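Local coordinates for protein IRMA (Escherichia coli CFT073, PDB 5EK5) that is a secreted, virulence-associated protein with a fibronectin-like fold that probably mimics an interleukin receptor, at residues D15-P20 with A25-L30. Sequence-based numbering, arbitrary orientation.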
loop_
_atom_site.group_PDB
_atom_site.type_symbol
_atom_site.label_atom_id
_atom_site.label_comp_id
_atom_site.label_asym_id
_atom_site.label_seq_id
_atom_site.Cartn_x
_atom_site.Cartn_y
_atom_site.Cartn_z
ATOM N N ASP B 15 4.232 -3.903 -6.982
ATOM C CA ASP B 15 4.361 -3.910 -8.433
ATOM C C ASP B 15 4.521 -5.311 -9.002
ATOM O O ASP B 15 4.820 -6.264 -8.285
ATOM C CB ASP B 15 5.572 -3.064 -8.855
ATOM C CG ASP B 15 5.483 -2.578 -10.293
ATOM O OD1 ASP B 15 4.558 -3.002 -11.020
ATOM O OD2 ASP B 15 6.356 -1.780 -10.701
ATOM N N THR B 16 4.311 -5.412 -10.307
ATOM C CA THR B 16 4.534 -6.642 -11.050
ATOM C C THR B 16 5.377 -6.285 -12.258
ATOM O O THR B 16 4.997 -5.425 -13.050
ATOM C CB THR B 16 3.217 -7.302 -11.502
ATOM O OG1 THR B 16 2.532 -7.847 -10.369
ATOM C CG2 THR B 16 3.493 -8.417 -12.502
ATOM N N ILE B 17 6.519 -6.943 -12.408
ATOM C CA ILE B 17 7.420 -6.600 -13.495
ATOM C C ILE B 17 7.514 -7.746 -14.487
ATOM O O ILE B 17 7.874 -8.865 -14.124
ATOM C CB ILE B 17 8.830 -6.252 -12.981
ATOM C CG1 ILE B 17 8.768 -5.095 -11.984
ATOM C CG2 ILE B 17 9.752 -5.911 -14.142
ATOM C CD1 ILE B 17 9.946 -5.048 -11.036
ATOM N N TRP B 18 7.172 -7.463 -15.739
ATOM C CA TRP B 18 7.241 -8.467 -16.789
ATOM C C TRP B 18 8.659 -8.542 -17.327
ATOM O O TRP B 18 9.219 -7.543 -17.770
ATOM C CB TRP B 18 6.247 -8.166 -17.917
ATOM C CG TRP B 18 4.815 -8.380 -17.532
ATOM C CD1 TRP B 18 4.115 -9.555 -17.602
ATOM C CD2 TRP B 18 3.887 -7.407 -17.029
ATOM N NE1 TRP B 18 2.825 -9.370 -17.170
ATOM C CE2 TRP B 18 2.664 -8.048 -16.813
ATOM C CE3 TRP B 18 3.997 -6.035 -16.743
ATOM C CZ2 TRP B 18 1.538 -7.390 -16.322
ATOM C CZ3 TRP B 18 2.876 -5.379 -16.253
ATOM C CH2 TRP B 18 1.668 -6.054 -16.049
ATOM N N LEU B 19 9.233 -9.737 -17.274
ATOM C CA LEU B 19 10.633 -9.936 -17.612
ATOM C C LEU B 19 10.764 -10.852 -18.824
ATOM O O LEU B 19 9.838 -11.603 -19.139
ATOM C CB LEU B 19 11.380 -10.528 -16.413
ATOM C CG LEU B 19 11.415 -9.685 -15.136
ATOM C CD1 LEU B 19 12.090 -10.452 -14.008
ATOM C CD2 LEU B 19 12.130 -8.369 -15.388
ATOM N N PRO B 20 11.917 -10.792 -19.514
ATOM C CA PRO B 20 12.168 -11.721 -20.621
ATOM C C PRO B 20 12.144 -13.176 -20.161
ATOM O O PRO B 20 12.438 -13.461 -18.998
ATOM C CB PRO B 20 13.565 -11.318 -21.115
ATOM C CG PRO B 20 14.157 -10.492 -20.013
ATOM C CD PRO B 20 12.995 -9.798 -19.379
ATOM N N ALA B 25 7.894 -10.802 -12.101
ATOM C CA ALA B 25 8.560 -10.493 -10.848
ATOM C C ALA B 25 7.622 -9.675 -9.979
ATOM O O ALA B 25 7.333 -8.517 -10.283
ATOM C CB ALA B 25 9.860 -9.745 -11.097
ATOM N N TYR B 26 7.129 -10.283 -8.910
ATOM C CA TYR B 26 6.267 -9.567 -7.983
ATOM C C TYR B 26 7.102 -8.892 -6.908
ATOM O O TYR B 26 7.828 -9.549 -6.162
ATOM C CB TYR B 26 5.234 -10.512 -7.366
ATOM C CG TYR B 26 4.438 -11.270 -8.408
ATOM C CD1 TYR B 26 3.334 -10.694 -9.024
ATOM C CD2 TYR B 26 4.795 -12.561 -8.778
ATOM C CE1 TYR B 26 2.607 -11.379 -9.977
ATOM C CE2 TYR B 26 4.074 -13.255 -9.733
ATOM C CZ TYR B 26 2.980 -12.658 -10.328
ATOM O OH TYR B 26 2.259 -13.342 -11.277
ATOM N N GLN B 27 6.992 -7.571 -6.840
ATOM C CA GLN B 27 7.790 -6.781 -5.918
ATOM C C GLN B 27 7.052 -6.578 -4.604
ATOM O O GLN B 27 5.895 -6.144 -4.588
ATOM C CB GLN B 27 8.131 -5.428 -6.544
ATOM C CG GLN B 27 8.980 -4.515 -5.673
ATOM C CD GLN B 27 9.329 -3.220 -6.378
ATOM O OE1 GLN B 27 9.061 -3.061 -7.569
ATOM N NE2 GLN B 27 9.926 -2.287 -5.648
ATOM N N PHE B 28 7.724 -6.889 -3.502
ATOM C CA PHE B 28 7.129 -6.683 -2.195
ATOM C C PHE B 28 7.961 -5.675 -1.416
ATOM O O PHE B 28 9.194 -5.755 -1.372
ATOM C CB PHE B 28 7.022 -8.004 -1.431
ATOM C CG PHE B 28 6.078 -8.994 -2.059
ATOM C CD1 PHE B 28 6.493 -9.807 -3.100
ATOM C CD2 PHE B 28 4.769 -9.101 -1.613
ATOM C CE1 PHE B 28 5.625 -10.712 -3.680
ATOM C CE2 PHE B 28 3.897 -10.006 -2.190
ATOM C CZ PHE B 28 4.326 -10.811 -3.225
ATOM N N ARG B 29 7.280 -4.715 -0.806
ATOM C CA ARG B 29 7.932 -3.794 0.109
ATOM C C ARG B 29 7.729 -4.251 1.546
ATOM O O ARG B 29 6.598 -4.512 1.971
ATOM C CB ARG B 29 7.425 -2.371 -0.073
ATOM C CG ARG B 29 8.126 -1.370 0.836
ATOM C CD ARG B 29 7.598 0.019 0.598
ATOM N NE ARG B 29 7.909 0.476 -0.753
ATOM C CZ ARG B 29 7.487 1.627 -1.272
ATOM N NH1 ARG B 29 6.733 2.448 -0.557
ATOM N NH2 ARG B 29 7.823 1.961 -2.510
ATOM N N LEU B 30 8.826 -4.353 2.287
ATOM C CA LEU B 30 8.748 -4.707 3.695
ATOM C C LEU B 30 9.108 -3.475 4.508
ATOM O O LEU B 30 10.046 -2.761 4.178
ATOM C CB LEU B 30 9.683 -5.876 4.026
ATOM C CG LEU B 30 9.241 -7.303 3.667
ATOM C CD1 LEU B 30 9.166 -7.486 2.157
ATOM C CD2 LEU B 30 10.166 -8.344 4.280
#
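I17 and A25 form an antiparallel hydrogen-bonded pair, with I17 N to A25 O and A25 N to I17 O both 2.8 Å, and Q27 N continues the ladder to D15 O at 2.9 Å; the strand segments' N-to-C directions lie 151° apart, antiparallel but twisted. T16 and Y26 make the non-hydrogen-bonded pair between, and their side chains lie alongside each other on one face. T16 OG1 sits 3.2 Å from Y26 CD1, reaching the ring obliquely, while CG2 lies near Y26 CE1. That hydroxyl is hydrogen-bonded to Y116 OH of the second subunit, and L119 of the same subunit packs on Y26, so this face belongs to the dimer contact. The other face carries D15, I17, A25 and Q27. A25 CB touches I17 CB at 4.1 Å and L19 CD1 at 3.7 Å. Q27 CG lies anti to the backbone N (chi1 -179°) and the chain runs on extended; the amide's turn sets OE1 3.7 Å from D15 CB, near I17 CD1. F78 of strand 74-82 borders I17 and Q27. The pairing belongs to the beta hairpin of strands 9-19 and 23-31, whose second strand lies between 9-19 and 74-82 in one sheet of the fibronectin-like fold.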